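Side-chain contact in IPT/TIG domain-containing protein BACOVA_02650 (PDB 5E7H), which binds polysaccharide at the bacterial cell surface and probably captures xyloglucan before its transport into the periplasm for degradation: residues I150-G153 and N154-I157. Residues are numbered along the deposited sequence; the frame is centred on the assembly and turned at random.
Sequences IIPG and NIPI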
ATOM      1  N   ILE A 150       7.373  17.685  -4.330  1.00 16.28           N
ATOM      2  CA  ILE A 150       6.411  16.682  -4.782  1.00 17.67           C
ATOM      3  C   ILE A 150       5.030  17.009  -4.211  1.00 20.36           C
ATOM      4  O   ILE A 150       4.052  17.064  -4.954  1.00 19.71           O
ATOM      5  CB  ILE A 150       6.817  15.268  -4.355  1.00 18.34           C
ATOM      6  CG1 ILE A 150       8.219  14.915  -4.865  1.00 29.30           C
ATOM      7  CG2 ILE A 150       5.765  14.248  -4.815  1.00 21.83           C
ATOM      8  CD1 ILE A 150       8.318  14.814  -6.337  1.00 33.68           C
ATOM      9  N   ILE A 151       4.951  17.234  -2.897  1.00 14.93           N
ATOM     10  CA  ILE A 151       3.718  17.685  -2.256  1.00 15.98           C
ATOM     11  C   ILE A 151       3.947  19.078  -1.663  1.00 16.84           C
ATOM     12  O   ILE A 151       4.576  19.221  -0.615  1.00 16.51           O
ATOM     13  CB  ILE A 151       3.238  16.723  -1.148  1.00 13.94           C
ATOM     14  CG1 ILE A 151       3.015  15.323  -1.725  1.00 14.88           C
ATOM     15  CG2 ILE A 151       1.970  17.286  -0.503  1.00 14.28           C
ATOM     16  CD1 ILE A 151       2.651  14.289  -0.667  1.00 16.04           C
ATOM     17  N   PRO A 152       3.433  20.121  -2.312  1.00 14.96           N
ATOM     18  CA  PRO A 152       3.645  21.460  -1.768  1.00 15.33           C
ATOM     19  C   PRO A 152       3.132  21.626  -0.348  1.00 16.57           C
ATOM     20  O   PRO A 152       2.170  20.968   0.072  1.00 16.15           O
ATOM     21  CB  PRO A 152       2.856  22.359  -2.726  1.00 19.00           C
ATOM     22  CG  PRO A 152       2.856  21.595  -4.033  1.00 20.09           C
ATOM     23  CD  PRO A 152       2.797  20.157  -3.638  1.00 15.49           C
ATOM     24  N   GLY A 153       3.774  22.520   0.392  1.00 17.32           N
ATOM     25  CA  GLY A 153       3.372  22.744   1.769  1.00 18.05           C
ATOM     26  C   GLY A 153       1.931  23.179   1.923  1.00 16.31           C
ATOM     27  O   GLY A 153       1.313  22.899   2.959  1.00 15.73           O
ATOM     28  N   ASN A 154       1.384  23.860   0.919  1.00 17.47           N
ATOM     29  CA  ASN A 154       0.038  24.383   1.077  1.00 17.90           C
ATOM     30  C   ASN A 154      -1.071  23.387   0.711  1.00 17.63           C
ATOM     31  O   ASN A 154      -2.260  23.755   0.763  1.00 21.45           O
ATOM     32  CB  ASN A 154      -0.139  25.686   0.293  1.00 18.05           C
ATOM     33  CG  ASN A 154      -0.028  25.523  -1.223  1.00 20.54           C
ATOM     34  OD1 ASN A 154       0.030  24.433  -1.760  1.00 22.56           O
ATOM     35  ND2 ASN A 154      -0.039  26.655  -1.917  1.00 23.17           N
ATOM     36  N   ILE A 155      -0.717  22.148   0.402  1.00 17.28           N
ATOM     37  CA  ILE A 155      -1.756  21.147   0.162  1.00 17.40           C
ATOM     38  C   ILE A 155      -2.478  20.789   1.461  1.00 16.87           C
ATOM     39  O   ILE A 155      -1.853  20.436   2.451  1.00 16.69           O
ATOM     40  CB  ILE A 155      -1.192  19.878  -0.459  1.00 17.46           C
ATOM     41  CG1 ILE A 155      -0.454  20.181  -1.764  1.00 21.25           C
ATOM     42  CG2 ILE A 155      -2.288  18.839  -0.651  1.00 20.24           C
ATOM     43  CD1 ILE A 155      -1.311  20.837  -2.841  1.00 23.13           C
ATOM     44  N   PRO A 156      -3.809  20.870   1.481  1.00 16.15           N
ATOM     45  CA  PRO A 156      -4.521  20.409   2.680  1.00 16.77           C
ATOM     46  C   PRO A 156      -4.314  18.941   3.006  1.00 14.97           C
ATOM     47  O   PRO A 156      -4.260  18.102   2.096  1.00 17.46           O
ATOM     48  CB  PRO A 156      -5.985  20.649   2.328  1.00 19.54           C
ATOM     49  CG  PRO A 156      -5.956  21.720   1.317  1.00 21.16           C
ATOM     50  CD  PRO A 156      -4.734  21.440   0.491  1.00 17.88           C
ATOM     51  N   ILE A 157      -4.193  18.629   4.294  1.00 15.34           N
ATOM     52  CA  ILE A 157      -4.101  17.249   4.729  1.00 14.95           C
ATOM     53  C   ILE A 157      -5.336  16.474   4.241  1.00 17.66           C
ATOM     54  O   ILE A 157      -5.220  15.290   3.897  1.00 18.16           O
ATOM     55  CB  ILE A 157      -3.959  17.167   6.271  1.00 16.73           C
ATOM     56  CG1 ILE A 157      -2.632  17.812   6.713  1.00 16.01           C
ATOM     57  CG2 ILE A 157      -4.121  15.734   6.773  1.00 15.72           C
ATOM     58  CD1 ILE A 157      -1.383  17.173   6.191  1.00 16.52           C
TER
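Pro152 and Ile155 are the ends of a type I beta turn, with Gly153 and Asn154 at its two central positions, closed by the backbone hydrogen bond from Ile155 N to Pro152 O (3.1 Å, N-H angle 168°).

The Ile155 side chain folds back onto Pro152 and the residue before it, Ile151. With chi1 at -57°, Ile155 CG1 stands opposite the carbonyl carbon of its own residue and near its own N, bending back toward Pro152, which brings that methylene to 3.3 Å from Pro152 O and 3.8 Å from Pro152 CD. Ile155 CG1 also meets Ile151 CG2 at 4.0 Å, the two isoleucine side chains crossing at about a right angle. Ile155 CG1 thus touches two successive residues, Ile151 through a methyl branch and Pro152 through the ring carbon next to its nitrogen. On another carbon of the proline ring, Asn154 directs its amide oxygen back across the turn, and Asn154 OD1 comes to 3.6 Å from Pro152 CB, a van der Waals approach.

Within the xyloglucan-binding domain, the turn belongs to the loop joining strands 133-142 and 160-168. Ile151 and Ile155 both touch Leu160, and Ile151 also packs on Ile257 and Tyr223, while backbone hydrogen bonds link Gly153 to Gln224 and Ile155 to Tyr223. The chemistry divides this stretch: a single polar link closes the backbone, apolar contacts join Ile155 to both Pro152 and the buried Ile151 and carry on into the domain, and the amide of Asn154 remains at the exposed corner.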